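Local atomic coordinates of IAA acetyltransferase (Bacillus cereus ATCC 14579, PDB entry 1Y9K), a protein that probably transfers an acetyl group from acetyl-coenzyme A to an amine. Residues Met95-Glu99 with Ala150-Asn154; Ile64-Val69 with Leu82-Ala86; Val51-Leu55 with His85-Thr89. One frame throughout, in Å; residues are numbered along the deposited sequence.

How the contacts relate
All three contacts belong to the GNAT fold, and helix 78-92 links them. Contacts 2 and 3 lie about 5 Å apart between centres and share His85 and Ala86: the same helix packs on two neighbouring antiparallel strands, 61-69 and 48-56, joined by a probable hydrogen bond from Met65 N to Val53 O (2.8 Å). Contact 1, about 14 Å from contact 2 and 12 Å from contact 3, centre to centre, extends the sheet beyond strand 61-69 through a probable hydrogen bond between Glu99 O and Ile64 N (2.7 Å). Its Leu98 CD1 touches Leu54 CD2 at 3.7 Å. In GNAT enzymes the loop before this helix usually binds the pyrophosphate of acetyl-coenzyme A, so contacts 2 and 3 probably seat the helix following that site.

Contact 1 of 3, residues Met95-Glu99 with Ala150-Asn154; sequences MSKLE and AMELN
Leu98 and Met151, the latter a selenomethionine, face each other as the hydrogen-bonded pair of an antiparallel bridge in the GNAT sheet, between strands 97-103 and 141-152. Leu98 N gives a nearly straight bond to Met151 O (2.8 Å, 168°) in the carbonyl plane. The return bond, Met151 N to Leu98 O, is as short but more bent. Just past the regular strands a third bond, Leu153 N to Ser96 O, is straight at hydrogen, although the donor stands well above the carbonyl plane.

On the face of Leu98 the side chains are apolar, as suits a surface covered by a helix. Leu153 turns toward the opposite segment and lays CD2 against Leu98 CB at 4.0 Å, while its other methyl, CD1, reaches Met95 CB at 4.1 Å. Helix 78-92 covers this group, Val87 touching Leu98, Met151 and Leu153. Backbone bonds from Lys97 to Met62 and from Glu99 to Met62 and Ile64 place strand 97-103 between two neighbours.

The other face carries Lys97, Glu99, Glu152 and Ala150. It is more exposed around Lys97 and Glu152, which suits charged chains, while Glu99 is buried with Lys97 as its partner. The small Ala150 fits beneath this pair, its CB meeting Glu99 CG at 4.0 Å. Lys97 runs out extended, CG anti to the backbone N (chi1 -163°), and bends at its last torsion, which brings NZ near the Ala150 methyl and 3.0 Å from Glu99 OE2, a salt bridge made on that oxygen's anti lone pair.

Contact 2 of 3, residues Ile64-Val69 with Leu82-Ala86; sequences IMNIAV and LLRHA
Ile67 lays its CD1 methyl over two leucines of the helix, meeting Leu82 CB at 3.8 Å and Leu83 CD1 at 3.7 Å. The two partners belong to helix 78-92, the middle element of the GNAT beta-alpha-beta unit formed with strands 61-69 and 97-103. The short strand and helix segments run roughly antiparallel, at 148°, with axes 10.6 Å apart, a separation filled by aliphatic side chains. No hydrogen bond crosses it.

Ile67 reaches the helix because CG1 stands anti to the backbone N (chi1 179°) and the chain continues extended to CD1. It slides past Leu82 in the opposite direction but crosses Leu83 at about a right angle. Leu83 CD1 is itself shared: Ile64 CD1 approaches it at 3.7 Å, again with the side chains crossed. The CB of Leu83 does not point at the strand; the outer part of its chain bends toward the strand to make these contacts. Ile64 CD1 also rests on the methyl of Ala86, 3.8 Å from CB, where a small residue lets the helix backbone come close to the strand.

Isoleucine, valine and leucine, with Ala86 at the close approach, suit this largely buried surface, since they fill it without polar atoms that would need partners. Neighbouring elements extend the surroundings: Tyr113 of helix 107-115 touches both Ile67 and Leu83, Phe118 touches Ile64, and Tyr52 of strand 48-56 touches Leu82. Near the end of the strand segment, Leu82 stretches farther along it, its CD1 lying 4.0 Å from Val69 CG2 and 3.8 Å from the backbone oxygen of Ala68.

Contact 3 of 3, residues Val51-Leu55 with His85-Thr89; sequences VYVLL and HAVET
With chi1 at 75°, Tyr52 holds its ring between its own backbone N and carbonyl carbon, pointing from strand 48-56 at helix 78-92 of the GNAT fold; His85 turns CG anti to its backbone N (chi1 -166°), which carries ND1 to the phenol. Tyr52 OH and His85 ND1 form a short hydrogen bond of 2.6 Å, in which either may be the donor. Each group meets the other at its ring edge and in plane, while the rings themselves are set obliquely, their planes at 55°.

Ala86 CB lies over one face of the tyrosine ring, 3.9 Å from its centroid, in a CH-pi contact; the small methyl lets the ring lie close against the helix. Beyond it, Leu54 CD1 touches Thr89 CG2 at 3.8 Å.

Thr89 suits a helix position one turn after His85: its OG1 bonds to His85 O at 2.7 Å, and its N reaches that oxygen from the opposite face of the carbonyl. OG1 also lies 3.1 Å from Tyr52 OH. Tyr52 is buried, and the bond of its phenol to the imidazole gives that polar group a partner, ties strand to helix and probably restricts rotation of the His85 ring.

Contact 1 of 3, residues Met95-Glu99 with Ala150-Asn154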
HETATM    1  N   MSE A  95      -4.173  17.073   2.271  1.00 38.86           N
HETATM    2  CA  MSE A  95      -3.121  16.533   3.142  1.00 38.19           C
HETATM    3  C   MSE A  95      -1.748  17.143   2.838  1.00 38.41           C
HETATM    4  O   MSE A  95      -1.454  17.529   1.693  1.00 37.99           O
HETATM    5  CB  MSE A  95      -3.048  14.994   3.058  1.00 37.44           C
HETATM    6  CG  MSE A  95      -4.388  14.265   3.238  1.00 35.27           C
HETATM    7 SE   MSE A  95      -5.065  14.287   4.901  1.00 27.14          SE
HETATM    8  CE  MSE A  95      -6.274  15.581   4.757  1.00 33.10           C
ATOM      9  N   SER A  96      -0.917  17.221   3.874  1.00 38.67           N
ATOM     10  CA  SER A  96       0.460  17.681   3.728  1.00 39.49           C
ATOM     11  C   SER A  96       1.490  16.552   3.923  1.00 39.82           C
ATOM     12  O   SER A  96       2.677  16.743   3.653  1.00 40.17           O
ATOM     13  CB  SER A  96       0.742  18.834   4.696  1.00 39.63           C
ATOM     14  OG  SER A  96       0.725  18.374   6.038  1.00 40.51           O
ATOM     15  N   LYS A  97       1.035  15.385   4.379  1.00 39.72           N
ATOM     16  CA  LYS A  97       1.928  14.256   4.649  1.00 39.53           C
ATOM     17  C   LYS A  97       1.310  12.938   4.163  1.00 38.68           C
ATOM     18  O   LYS A  97       0.152  12.640   4.462  1.00 38.38           O
ATOM     19  CB  LYS A  97       2.258  14.179   6.151  1.00 39.50           C
ATOM     20  CG  LYS A  97       3.478  13.330   6.499  1.00 40.51           C
ATOM     21  CD  LYS A  97       3.786  13.343   8.006  1.00 41.05           C
ATOM     22  CE  LYS A  97       5.287  13.173   8.266  1.00 43.56           C
ATOM     23  NZ  LYS A  97       5.607  12.084   9.256  1.00 44.64           N
ATOM     24  N   LEU A  98       2.087  12.174   3.397  1.00 37.94           N
ATOM     25  CA  LEU A  98       1.710  10.819   2.997  1.00 37.32           C
ATOM     26  C   LEU A  98       2.698   9.793   3.561  1.00 37.11           C
ATOM     27  O   LEU A  98       3.907   9.957   3.431  1.00 36.83           O
ATOM     28  CB  LEU A  98       1.588  10.693   1.468  1.00 37.08           C
ATOM     29  CG  LEU A  98       0.999   9.387   0.901  1.00 37.18           C
ATOM     30  CD1 LEU A  98      -0.452   9.119   1.345  1.00 35.04           C
ATOM     31  CD2 LEU A  98       1.113   9.351  -0.616  1.00 37.05           C
ATOM     32  N   GLU A  99       2.164   8.754   4.204  1.00 37.15           N
ATOM     33  CA  GLU A  99       2.972   7.678   4.780  1.00 37.29           C
ATOM     34  C   GLU A  99       2.666   6.316   4.167  1.00 37.15           C
ATOM     35  O   GLU A  99       1.562   6.051   3.678  1.00 36.90           O
ATOM     36  CB  GLU A  99       2.816   7.620   6.298  1.00 36.88           C
ATOM     37  CG  GLU A  99       3.205   8.940   6.994  1.00 38.54           C
ATOM     38  CD  GLU A  99       3.198   8.852   8.507  1.00 38.94           C
ATOM     39  OE1 GLU A  99       2.414   8.075   9.071  1.00 40.75           O
ATOM     40  OE2 GLU A  99       3.981   9.579   9.150  1.00 44.94           O
ATOM     41  N   ALA A 150       7.774   8.312   4.791  1.00 35.52           N
ATOM     42  CA  ALA A 150       6.900   9.469   4.711  1.00 36.25           C
ATOM     43  C   ALA A 150       7.322  10.421   3.615  1.00 37.37           C
ATOM     44  O   ALA A 150       8.481  10.467   3.200  1.00 37.21           O
ATOM     45  CB  ALA A 150       6.835  10.188   6.045  1.00 35.89           C
HETATM   46  N   MSE A 151       6.349  11.191   3.164  1.00 39.16           N
HETATM   47  CA  MSE A 151       6.517  12.124   2.082  1.00 40.71           C
HETATM   48  C   MSE A 151       5.759  13.406   2.455  1.00 42.63           C
HETATM   49  O   MSE A 151       4.587  13.356   2.873  1.00 42.51           O
HETATM   50  CB  MSE A 151       5.910  11.502   0.832  1.00 40.77           C
HETATM   51  CG  MSE A 151       6.343  12.127  -0.453  1.00 41.65           C
HETATM   52 SE   MSE A 151       5.303  11.577  -1.808  1.00 38.55          SE
HETATM   53  CE  MSE A 151       6.241  12.236  -3.167  1.00 40.59           C
ATOM     54  N   GLU A 152       6.423  14.549   2.322  1.00 44.36           N
ATOM     55  CA  GLU A 152       5.726  15.821   2.455  1.00 46.50           C
ATOM     56  C   GLU A 152       5.101  16.191   1.117  1.00 47.25           C
ATOM     57  O   GLU A 152       5.761  16.143   0.082  1.00 47.31           O
ATOM     58  CB  GLU A 152       6.644  16.914   3.014  1.00 46.73           C
ATOM     59  CG  GLU A 152       6.387  17.166   4.507  1.00 49.71           C
ATOM     60  CD  GLU A 152       7.656  17.312   5.360  1.00 54.26           C
ATOM     61  OE1 GLU A 152       8.663  17.905   4.895  1.00 56.17           O
ATOM     62  OE2 GLU A 152       7.635  16.843   6.525  1.00 55.51           O
ATOM     63  N   LEU A 153       3.807  16.501   1.142  1.00 48.64           N
ATOM     64  CA  LEU A 153       3.066  16.829  -0.071  1.00 50.14           C
ATOM     65  C   LEU A 153       3.005  18.345  -0.256  1.00 51.56           C
ATOM     66  O   LEU A 153       3.226  18.844  -1.367  1.00 51.77           O
ATOM     67  CB  LEU A 153       1.657  16.220  -0.037  1.00 49.89           C
ATOM     68  CG  LEU A 153       1.512  14.719   0.250  1.00 49.09           C
ATOM     69  CD1 LEU A 153       0.055  14.353   0.512  1.00 47.67           C
ATOM     70  CD2 LEU A 153       2.087  13.872  -0.867  1.00 47.64           C
ATOM     71  N   ASN A 154       2.697  19.045   0.845  1.00 53.14           N
ATOM     72  CA  ASN A 154       2.760  20.525   0.995  1.00 54.68           C
ATOM     73  C   ASN A 154       1.460  21.204   1.431  1.00 55.00           C
ATOM     74  O   ASN A 154       1.372  21.728   2.551  1.00 55.22           O
ATOM     75  CB  ASN A 154       3.369  21.241  -0.227  1.00 55.05           C
ATOM     76  CG  ASN A 154       4.881  21.429  -0.105  1.00 56.60           C
ATOM     77  OD1 ASN A 154       5.555  20.721   0.655  1.00 57.93           O
ATOM     78  ND2 ASN A 154       5.418  22.395  -0.851  1.00 58.34           N
TER

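Contact 2 of 3, residues Ile64-Val69 with Leu82-Ala86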
ATOM      1  N   ILE A  64      -0.888   5.041   3.043  1.00 32.75           N
ATOM      2  CA  ILE A  64      -1.182   3.896   2.182  1.00 32.21           C
ATOM      3  C   ILE A  64      -1.141   2.611   3.012  1.00 32.07           C
ATOM      4  O   ILE A  64      -0.066   2.105   3.342  1.00 31.57           O
ATOM      5  CB  ILE A  64      -0.221   3.811   0.983  1.00 31.90           C
ATOM      6  CG1 ILE A  64      -0.261   5.128   0.190  1.00 31.71           C
ATOM      7  CG2 ILE A  64      -0.623   2.651   0.093  1.00 31.76           C
ATOM      8  CD1 ILE A  64       0.913   5.358  -0.754  1.00 29.23           C
HETATM    9  N   MSE A  65      -2.323   2.113   3.374  1.00 32.22           N
HETATM   10  CA  MSE A  65      -2.446   0.978   4.302  1.00 32.38           C
HETATM   11  C   MSE A  65      -2.230  -0.350   3.614  1.00 32.84           C
HETATM   12  O   MSE A  65      -1.922  -1.362   4.255  1.00 33.29           O
HETATM   13  CB  MSE A  65      -3.821   0.969   4.976  1.00 32.27           C
HETATM   14  CG  MSE A  65      -4.096   2.160   5.904  1.00 31.30           C
HETATM   15 SE   MSE A  65      -2.831   2.459   7.158  1.00 25.84          SE
HETATM   16  CE  MSE A  65      -2.850   0.925   8.065  1.00 29.19           C
ATOM     17  N   ASN A  66      -2.420  -0.342   2.306  1.00 33.33           N
ATOM     18  CA  ASN A  66      -2.305  -1.528   1.483  1.00 33.88           C
ATOM     19  C   ASN A  66      -2.123  -1.056   0.064  1.00 34.15           C
ATOM     20  O   ASN A  66      -2.810  -0.139  -0.385  1.00 34.62           O
ATOM     21  CB  ASN A  66      -3.569  -2.397   1.604  1.00 33.87           C
ATOM     22  CG  ASN A  66      -3.385  -3.797   1.035  1.00 34.21           C
ATOM     23  OD1 ASN A  66      -2.941  -3.966  -0.103  1.00 36.36           O
ATOM     24  ND2 ASN A  66      -3.762  -4.805   1.811  1.00 32.76           N
ATOM     25  N   ILE A  67      -1.153  -1.647  -0.618  1.00 34.58           N
ATOM     26  CA  ILE A  67      -0.955  -1.440  -2.046  1.00 35.06           C
ATOM     27  C   ILE A  67      -0.543  -2.793  -2.642  1.00 35.94           C
ATOM     28  O   ILE A  67       0.313  -3.480  -2.093  1.00 36.01           O
ATOM     29  CB  ILE A  67       0.047  -0.285  -2.349  1.00 34.55           C
ATOM     30  CG1 ILE A  67       0.242  -0.104  -3.856  1.00 33.41           C
ATOM     31  CG2 ILE A  67       1.379  -0.482  -1.613  1.00 34.22           C
ATOM     32  CD1 ILE A  67       0.705   1.289  -4.242  1.00 32.99           C
ATOM     33  N   ALA A  68      -1.193  -3.192  -3.734  1.00 36.79           N
ATOM     34  CA  ALA A  68      -0.983  -4.523  -4.303  1.00 37.67           C
ATOM     35  C   ALA A  68      -1.165  -4.504  -5.799  1.00 38.21           C
ATOM     36  O   ALA A  68      -2.039  -3.803  -6.312  1.00 38.60           O
ATOM     37  CB  ALA A  68      -1.939  -5.559  -3.666  1.00 37.41           C
ATOM     38  N   VAL A  69      -0.323  -5.282  -6.475  1.00 38.80           N
ATOM     39  CA  VAL A  69      -0.365  -5.486  -7.913  1.00 39.33           C
ATOM     40  C   VAL A  69      -0.434  -7.001  -8.138  1.00 40.25           C
ATOM     41  O   VAL A  69       0.175  -7.769  -7.385  1.00 40.29           O
ATOM     42  CB  VAL A  69       0.886  -4.867  -8.602  1.00 39.26           C
ATOM     43  CG1 VAL A  69       0.943  -5.218 -10.095  1.00 39.16           C
ATOM     44  CG2 VAL A  69       0.908  -3.340  -8.415  1.00 38.80           C
ATOM     45  N   LEU A  82       0.128   3.439  -9.400  1.00 42.53           N
ATOM     46  CA  LEU A  82      -0.765   3.497  -8.239  1.00 42.36           C
ATOM     47  C   LEU A  82      -0.262   4.487  -7.195  1.00 42.57           C
ATOM     48  O   LEU A  82      -1.052   5.166  -6.527  1.00 42.40           O
ATOM     49  CB  LEU A  82      -0.916   2.115  -7.596  1.00 42.31           C
ATOM     50  CG  LEU A  82      -1.811   1.064  -8.266  1.00 42.86           C
ATOM     51  CD1 LEU A  82      -1.551  -0.319  -7.647  1.00 42.95           C
ATOM     52  CD2 LEU A  82      -3.303   1.438  -8.203  1.00 41.52           C
ATOM     53  N   LEU A  83       1.062   4.557  -7.074  1.00 42.72           N
ATOM     54  CA  LEU A  83       1.736   5.390  -6.094  1.00 43.01           C
ATOM     55  C   LEU A  83       1.605   6.865  -6.470  1.00 43.40           C
ATOM     56  O   LEU A  83       1.195   7.675  -5.636  1.00 43.49           O
ATOM     57  CB  LEU A  83       3.205   4.972  -6.004  1.00 42.98           C
ATOM     58  CG  LEU A  83       3.886   4.767  -4.656  1.00 43.43           C
ATOM     59  CD1 LEU A  83       2.984   4.099  -3.609  1.00 42.30           C
ATOM     60  CD2 LEU A  83       5.142   3.948  -4.881  1.00 43.91           C
ATOM     61  N   ARG A  84       1.953   7.204  -7.716  1.00 43.68           N
ATOM     62  CA  ARG A  84       1.687   8.531  -8.281  1.00 44.65           C
ATOM     63  C   ARG A  84       0.243   8.963  -7.993  1.00 44.01           C
ATOM     64  O   ARG A  84       0.010  10.087  -7.539  1.00 43.85           O
ATOM     65  CB  ARG A  84       1.937   8.559  -9.803  1.00 44.74           C
ATOM     66  CG  ARG A  84       3.411   8.435 -10.257  1.00 46.45           C
ATOM     67  CD  ARG A  84       3.628   8.992 -11.692  1.00 47.18           C
ATOM     68  NE  ARG A  84       3.320   8.042 -12.778  1.00 52.23           N
ATOM     69  CZ  ARG A  84       2.125   7.889 -13.362  1.00 54.08           C
ATOM     70  NH1 ARG A  84       1.972   7.004 -14.343  1.00 54.96           N
ATOM     71  NH2 ARG A  84       1.072   8.607 -12.975  1.00 55.11           N
ATOM     72  N   HIS A  85      -0.709   8.054  -8.234  1.00 43.45           N
ATOM     73  CA  HIS A  85      -2.143   8.321  -8.036  1.00 43.33           C
ATOM     74  C   HIS A  85      -2.519   8.540  -6.568  1.00 43.27           C
ATOM     75  O   HIS A  85      -3.336   9.417  -6.264  1.00 43.54           O
ATOM     76  CB  HIS A  85      -2.990   7.195  -8.637  1.00 43.23           C
ATOM     77  CG  HIS A  85      -4.447   7.525  -8.786  1.00 42.46           C
ATOM     78  ND1 HIS A  85      -5.308   7.617  -7.713  1.00 42.07           N
ATOM     79  CD2 HIS A  85      -5.204   7.732  -9.891  1.00 42.00           C
ATOM     80  CE1 HIS A  85      -6.527   7.885  -8.147  1.00 40.91           C
ATOM     81  NE2 HIS A  85      -6.492   7.957  -9.465  1.00 40.44           N
ATOM     82  N   ALA A  86      -1.934   7.744  -5.671  1.00 42.79           N
ATOM     83  CA  ALA A  86      -2.110   7.941  -4.230  1.00 42.23           C
ATOM     84  C   ALA A  86      -1.650   9.335  -3.782  1.00 42.28           C
ATOM     85  O   ALA A  86      -2.370  10.016  -3.036  1.00 41.90           O
ATOM     86  CB  ALA A  86      -1.391   6.852  -3.442  1.00 41.82           C
TER

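Contact 3 of 3, residues Val51-Leu55 with His85-Thr89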
ATOM      1  N   VAL A  51      -4.405  -2.276  -6.673  1.00 34.19           N
ATOM      2  CA  VAL A  51      -5.241  -1.647  -5.672  1.00 34.01           C
ATOM      3  C   VAL A  51      -4.364  -0.845  -4.718  1.00 34.40           C
ATOM      4  O   VAL A  51      -3.162  -1.106  -4.619  1.00 34.56           O
ATOM      5  CB  VAL A  51      -6.103  -2.700  -4.908  1.00 33.97           C
ATOM      6  CG1 VAL A  51      -5.223  -3.717  -4.151  1.00 34.36           C
ATOM      7  CG2 VAL A  51      -7.117  -2.030  -3.986  1.00 33.25           C
ATOM      8  N   TYR A  52      -4.965   0.161  -4.074  1.00 34.36           N
ATOM      9  CA  TYR A  52      -4.409   0.791  -2.883  1.00 34.30           C
ATOM     10  C   TYR A  52      -5.528   1.337  -1.979  1.00 34.08           C
ATOM     11  O   TYR A  52      -6.624   1.653  -2.451  1.00 34.46           O
ATOM     12  CB  TYR A  52      -3.364   1.864  -3.230  1.00 34.51           C
ATOM     13  CG  TYR A  52      -3.904   3.186  -3.772  1.00 35.16           C
ATOM     14  CD1 TYR A  52      -4.423   4.160  -2.913  1.00 35.53           C
ATOM     15  CD2 TYR A  52      -3.855   3.476  -5.144  1.00 34.88           C
ATOM     16  CE1 TYR A  52      -4.899   5.382  -3.402  1.00 34.93           C
ATOM     17  CE2 TYR A  52      -4.324   4.693  -5.643  1.00 34.22           C
ATOM     18  CZ  TYR A  52      -4.845   5.635  -4.762  1.00 35.02           C
ATOM     19  OH  TYR A  52      -5.315   6.829  -5.238  1.00 36.12           O
ATOM     20  N   VAL A  53      -5.251   1.407  -0.681  1.00 33.27           N
ATOM     21  CA  VAL A  53      -6.180   1.940   0.307  1.00 32.29           C
ATOM     22  C   VAL A  53      -5.461   3.081   1.028  1.00 32.44           C
ATOM     23  O   VAL A  53      -4.353   2.904   1.557  1.00 31.60           O
ATOM     24  CB  VAL A  53      -6.635   0.851   1.335  1.00 32.31           C
ATOM     25  CG1 VAL A  53      -7.622   1.411   2.360  1.00 31.42           C
ATOM     26  CG2 VAL A  53      -7.253  -0.333   0.630  1.00 30.94           C
ATOM     27  N   LEU A  54      -6.100   4.254   1.015  1.00 32.51           N
ATOM     28  CA  LEU A  54      -5.659   5.430   1.766  1.00 32.33           C
ATOM     29  C   LEU A  54      -6.455   5.547   3.050  1.00 32.51           C
ATOM     30  O   LEU A  54      -7.668   5.380   3.041  1.00 33.24           O
ATOM     31  CB  LEU A  54      -5.849   6.695   0.937  1.00 31.93           C
ATOM     32  CG  LEU A  54      -4.800   6.929  -0.143  1.00 31.37           C
ATOM     33  CD1 LEU A  54      -5.113   8.184  -0.929  1.00 29.98           C
ATOM     34  CD2 LEU A  54      -3.410   7.017   0.472  1.00 31.64           C
ATOM     35  N   LEU A  55      -5.767   5.797   4.161  1.00 32.53           N
ATOM     36  CA  LEU A  55      -6.436   6.067   5.429  1.00 32.03           C
ATOM     37  C   LEU A  55      -5.937   7.389   6.001  1.00 32.36           C
ATOM     38  O   LEU A  55      -4.736   7.651   6.002  1.00 32.35           O
ATOM     39  CB  LEU A  55      -6.191   4.928   6.415  1.00 31.96           C
ATOM     40  CG  LEU A  55      -6.876   4.958   7.788  1.00 32.44           C
ATOM     41  CD1 LEU A  55      -8.383   4.794   7.649  1.00 31.95           C
ATOM     42  CD2 LEU A  55      -6.300   3.895   8.716  1.00 31.41           C
ATOM     43  N   HIS A  85      -0.709   8.054  -8.234  1.00 43.45           N
ATOM     44  CA  HIS A  85      -2.143   8.321  -8.036  1.00 43.33           C
ATOM     45  C   HIS A  85      -2.519   8.540  -6.568  1.00 43.27           C
ATOM     46  O   HIS A  85      -3.336   9.417  -6.264  1.00 43.54           O
ATOM     47  CB  HIS A  85      -2.990   7.195  -8.637  1.00 43.23           C
ATOM     48  CG  HIS A  85      -4.447   7.525  -8.786  1.00 42.46           C
ATOM     49  ND1 HIS A  85      -5.308   7.617  -7.713  1.00 42.07           N
ATOM     50  CD2 HIS A  85      -5.204   7.732  -9.891  1.00 42.00           C
ATOM     51  CE1 HIS A  85      -6.527   7.885  -8.147  1.00 40.91           C
ATOM     52  NE2 HIS A  85      -6.492   7.957  -9.465  1.00 40.44           N
ATOM     53  N   ALA A  86      -1.934   7.744  -5.671  1.00 42.79           N
ATOM     54  CA  ALA A  86      -2.110   7.941  -4.230  1.00 42.23           C
ATOM     55  C   ALA A  86      -1.650   9.335  -3.782  1.00 42.28           C
ATOM     56  O   ALA A  86      -2.370  10.016  -3.036  1.00 41.90           O
ATOM     57  CB  ALA A  86      -1.391   6.852  -3.442  1.00 41.82           C
ATOM     58  N   VAL A  87      -0.462   9.747  -4.247  1.00 42.23           N
ATOM     59  CA  VAL A  87       0.110  11.067  -3.949  1.00 42.31           C
ATOM     60  C   VAL A  87      -0.841  12.183  -4.402  1.00 42.93           C
ATOM     61  O   VAL A  87      -1.150  13.097  -3.623  1.00 42.82           O
ATOM     62  CB  VAL A  87       1.518  11.256  -4.611  1.00 42.47           C
ATOM     63  CG1 VAL A  87       2.013  12.702  -4.492  1.00 41.58           C
ATOM     64  CG2 VAL A  87       2.552  10.280  -4.021  1.00 41.79           C
ATOM     65  N   GLU A  88      -1.306  12.092  -5.653  1.00 43.45           N
ATOM     66  CA  GLU A  88      -2.226  13.077  -6.226  1.00 44.18           C
ATOM     67  C   GLU A  88      -3.571  13.118  -5.510  1.00 43.81           C
ATOM     68  O   GLU A  88      -4.128  14.189  -5.293  1.00 43.85           O
ATOM     69  CB  GLU A  88      -2.422  12.856  -7.735  1.00 44.74           C
ATOM     70  CG  GLU A  88      -1.215  13.280  -8.580  1.00 46.96           C
ATOM     71  CD  GLU A  88      -0.623  14.622  -8.140  1.00 49.30           C
ATOM     72  OE1 GLU A  88      -1.318  15.654  -8.293  1.00 50.29           O
ATOM     73  OE2 GLU A  88       0.533  14.642  -7.641  1.00 50.20           O
ATOM     74  N   THR A  89      -4.079  11.951  -5.139  1.00 43.52           N
ATOM     75  CA  THR A  89      -5.331  11.860  -4.400  1.00 43.31           C
ATOM     76  C   THR A  89      -5.200  12.519  -3.030  1.00 43.41           C
ATOM     77  O   THR A  89      -6.111  13.212  -2.578  1.00 43.85           O
ATOM     78  CB  THR A  89      -5.763  10.399  -4.271  1.00 43.19           C
ATOM     79  OG1 THR A  89      -5.920   9.851  -5.583  1.00 43.00           O
ATOM     80  CG2 THR A  89      -7.069  10.271  -3.506  1.00 43.08           C
TER